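Local atomic coordinates of acyl-CoA thioesterase (Alicyclobacillus acidocaldarius subsp. acidocaldarius, PDB entry 3RQB), a protein that is of unconfirmed function but probably hydrolyses acyl-CoA thioesters, as a double-hotdog acyl-CoA thioesterase would. Residues B[208-213]-B[262-267]. Numbering follows the deposited sequence.
Sequences TVTFTV and TQLVYM
A classic beta bulge, in which Val209 and Thr210 both face Leu264, interrupts the antiparallel pairing of 208-213 with 262-267. The evidence is a one-residue shift in register: Thr208 pairs with Val265, but Thr210 with Leu264. Both bulge amides converge on Leu264 O, Val209 N at 3.0 Å and in the carbonyl plane, Thr210 N weakly at 3.5 Å. Beyond the bulge the pairing is regular. Leu264 N donates to Thr210 O, and Thr212 with Thr262 forms a hydrogen-bonded pair closed by Thr212 N to Thr262 O (2.9 Å) and Thr262 N to Thr212 O (3.0 Å).

Thr208, Phe211, Gln263 and Val265 share one face. The Gln263 chain runs extended beyond CG and brings its amide to the edge of the Phe211 ring, the two planes 70° apart. Thr208 crosses this side chain at about a right angle, its CG2 lying 3.8 Å from Gln263 CG. Cutting Gln263 back to an alanine is likely to open a gap beside the Phe211 ring edge and leave the Thr208 methyl without the chain it packs across.

Both segments belong to the C-terminal hotdog half; strand 206-215 has 257-267 along one edge and, along the other, strand 61-69 of the N-terminal half, so the pairing lies next to the junction of the two halves. The other face carries Thr210, Thr212, Thr262 and Leu264. Thr210 CG2, placed between its own backbone N and carbonyl carbon (OG1 chi1 -178°), meets Leu264 CB at 3.4 Å. Thr262 OG1 lies 3.6 Å from Thr212 CB and hydrogen-bonds Tyr214 OH of the second subunit, while Thr212 OG1 bonds Thr66 OG1. Thr212 and Thr262 also pack on their counterparts in the second subunit, which places this threonine-rich face at the dimer interface.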
ATOM      1  N   THR B 208      -4.740   7.732  10.921  1.00 58.04           N
ATOM      2  CA  THR B 208      -4.310   6.804   9.893  1.00 45.07           C
ATOM      3  C   THR B 208      -4.542   5.380  10.351  1.00 41.06           C
ATOM      4  O   THR B 208      -4.072   4.967  11.417  1.00 37.42           O
ATOM      5  CB  THR B 208      -2.820   6.972   9.556  1.00 42.22           C
ATOM      6  OG1 THR B 208      -2.622   8.204   8.855  1.00 41.59           O
ATOM      7  CG2 THR B 208      -2.345   5.821   8.681  1.00 41.37           C
ATOM      8  N   VAL B 209      -5.294   4.643   9.548  1.00 42.55           N
ATOM      9  CA  VAL B 209      -5.484   3.219   9.752  1.00 42.57           C
ATOM     10  C   VAL B 209      -4.307   2.405   9.219  1.00 40.01           C
ATOM     11  O   VAL B 209      -3.844   1.458   9.865  1.00 40.10           O
ATOM     12  CB  VAL B 209      -6.752   2.763   9.042  1.00 47.51           C
ATOM     13  CG1 VAL B 209      -6.853   1.235   9.040  1.00 51.53           C
ATOM     14  CG2 VAL B 209      -7.954   3.417   9.693  1.00 47.58           C
ATOM     15  N   THR B 210      -3.834   2.775   8.033  1.00 36.88           N
ATOM     16  CA  THR B 210      -2.788   2.016   7.366  1.00 35.33           C
ATOM     17  C   THR B 210      -1.903   2.877   6.463  1.00 38.59           C
ATOM     18  O   THR B 210      -2.350   3.869   5.870  1.00 35.37           O
ATOM     19  CB  THR B 210      -3.384   0.854   6.556  1.00 35.44           C
ATOM     20  OG1 THR B 210      -2.326   0.096   5.951  1.00 42.70           O
ATOM     21  CG2 THR B 210      -4.306   1.386   5.491  1.00 32.52           C
ATOM     22  N   PHE B 211      -0.639   2.478   6.376  1.00 37.63           N
ATOM     23  CA  PHE B 211       0.373   3.244   5.689  1.00 38.25           C
ATOM     24  C   PHE B 211       1.272   2.259   4.942  1.00 39.51           C
ATOM     25  O   PHE B 211       1.770   1.304   5.540  1.00 38.89           O
ATOM     26  CB  PHE B 211       1.127   4.032   6.759  1.00 42.28           C
ATOM     27  CG  PHE B 211       2.354   4.754   6.270  1.00 53.70           C
ATOM     28  CD1 PHE B 211       2.253   5.976   5.617  1.00 54.27           C
ATOM     29  CD2 PHE B 211       3.619   4.238   6.522  1.00 55.54           C
ATOM     30  CE1 PHE B 211       3.393   6.652   5.190  1.00 54.41           C
ATOM     31  CE2 PHE B 211       4.758   4.908   6.100  1.00 53.81           C
ATOM     32  CZ  PHE B 211       4.645   6.118   5.435  1.00 54.03           C
ATOM     33  N   THR B 212       1.459   2.470   3.639  1.00 33.13           N
ATOM     34  CA  THR B 212       2.361   1.620   2.855  1.00 35.68           C
ATOM     35  C   THR B 212       3.465   2.452   2.205  1.00 40.75           C
ATOM     36  O   THR B 212       3.241   3.602   1.827  1.00 43.02           O
ATOM     37  CB  THR B 212       1.623   0.797   1.761  1.00 48.06           C
ATOM     38  OG1 THR B 212       0.807  -0.207   2.374  1.00 54.93           O
ATOM     39  CG2 THR B 212       2.612   0.095   0.865  1.00 43.79           C
ATOM     40  N   VAL B 213       4.664   1.877   2.116  1.00 42.36           N
ATOM     41  CA  VAL B 213       5.779   2.523   1.417  1.00 47.11           C
ATOM     42  C   VAL B 213       6.662   1.553   0.614  1.00 46.91           C
ATOM     43  O   VAL B 213       7.120   0.520   1.114  1.00 39.80           O
ATOM     44  CB  VAL B 213       6.677   3.323   2.379  1.00 46.62           C
ATOM     45  CG1 VAL B 213       7.278   2.400   3.419  1.00 51.61           C
ATOM     46  CG2 VAL B 213       7.779   4.032   1.606  1.00 38.97           C
ATOM     47  N   THR B 262       1.385   5.237   0.130  1.00 49.57           N
ATOM     48  CA  THR B 262      -0.045   5.413   0.246  1.00 51.06           C
ATOM     49  C   THR B 262      -0.454   5.389   1.710  1.00 43.53           C
ATOM     50  O   THR B 262       0.227   4.818   2.575  1.00 38.76           O
ATOM     51  CB  THR B 262      -0.813   4.330  -0.512  1.00 56.62           C
ATOM     52  OG1 THR B 262      -0.605   3.061   0.122  1.00 63.61           O
ATOM     53  CG2 THR B 262      -0.325   4.258  -1.947  1.00 59.20           C
ATOM     54  N   GLN B 263      -1.577   6.030   1.973  1.00 39.24           N
ATOM     55  CA  GLN B 263      -2.074   6.149   3.318  1.00 46.23           C
ATOM     56  C   GLN B 263      -3.579   6.056   3.239  1.00 47.58           C
ATOM     57  O   GLN B 263      -4.192   6.691   2.381  1.00 45.98           O
ATOM     58  CB  GLN B 263      -1.679   7.517   3.866  1.00 52.36           C
ATOM     59  CG  GLN B 263      -1.578   7.609   5.366  1.00 52.20           C
ATOM     60  CD  GLN B 263      -0.697   8.760   5.794  1.00 56.57           C
ATOM     61  OE1 GLN B 263      -1.064   9.545   6.661  1.00 68.16           O
ATOM     62  NE2 GLN B 263       0.474   8.868   5.179  1.00 53.42           N
ATOM     63  N   LEU B 264      -4.176   5.266   4.123  1.00 47.63           N
ATOM     64  CA  LEU B 264      -5.624   5.273   4.275  1.00 43.44           C
ATOM     65  C   LEU B 264      -5.960   5.922   5.606  1.00 48.53           C
ATOM     66  O   LEU B 264      -5.467   5.510   6.657  1.00 54.06           O
ATOM     67  CB  LEU B 264      -6.204   3.865   4.217  1.00 39.38           C
ATOM     68  CG  LEU B 264      -7.736   3.884   4.245  1.00 41.50           C
ATOM     69  CD1 LEU B 264      -8.252   4.743   3.103  1.00 37.71           C
ATOM     70  CD2 LEU B 264      -8.361   2.479   4.195  1.00 42.95           C
ATOM     71  N   VAL B 265      -6.802   6.942   5.568  1.00 43.93           N
ATOM     72  CA  VAL B 265      -7.005   7.733   6.756  1.00 37.93           C
ATOM     73  C   VAL B 265      -8.465   7.940   7.104  1.00 37.45           C
ATOM     74  O   VAL B 265      -9.257   8.439   6.300  1.00 39.47           O
ATOM     75  CB  VAL B 265      -6.351   9.089   6.601  1.00 37.76           C
ATOM     76  CG1 VAL B 265      -6.317   9.795   7.939  1.00 43.67           C
ATOM     77  CG2 VAL B 265      -4.958   8.922   6.040  1.00 30.16           C
ATOM     78  N   TYR B 266      -8.798   7.548   8.323  1.00 41.57           N
ATOM     79  CA  TYR B 266     -10.079   7.855   8.920  1.00 50.08           C
ATOM     80  C   TYR B 266     -10.288   9.358   9.026  1.00 49.34           C
ATOM     81  O   TYR B 266      -9.387  10.101   9.404  1.00 48.79           O
ATOM     82  CB  TYR B 266     -10.146   7.262  10.313  1.00 61.21           C
ATOM     83  CG  TYR B 266     -11.398   7.650  11.048  1.00 83.49           C
ATOM     84  CD1 TYR B 266     -12.614   7.023  10.769  1.00 93.80           C
ATOM     85  CD2 TYR B 266     -11.378   8.641  12.019  1.00 92.03           C
ATOM     86  CE1 TYR B 266     -13.780   7.370  11.444  1.00 98.43           C
ATOM     87  CE2 TYR B 266     -12.539   8.995  12.699  1.00 99.90           C
ATOM     88  CZ  TYR B 266     -13.739   8.356  12.409  1.00101.42           C
ATOM     89  OH  TYR B 266     -14.892   8.706  13.084  1.00100.90           O
HETATM   90  N   MSE B 267     -11.497   9.796   8.722  1.00 48.78           N
HETATM   91  CA  MSE B 267     -11.816  11.211   8.727  1.00 53.78           C
HETATM   92  C   MSE B 267     -13.212  11.470   9.314  1.00 66.24           C
HETATM   93  O   MSE B 267     -14.169  10.761   8.986  1.00 76.33           O
HETATM   94  CB  MSE B 267     -11.713  11.712   7.300  1.00 54.27           C
HETATM   95  CG  MSE B 267     -12.603  12.864   6.955  1.00 51.63           C
HETATM   96 SE   MSE B 267     -12.873  12.799   5.043  0.74 68.42          SE
HETATM   97  CE  MSE B 267     -14.189  11.348   4.964  1.00 66.65           C
TER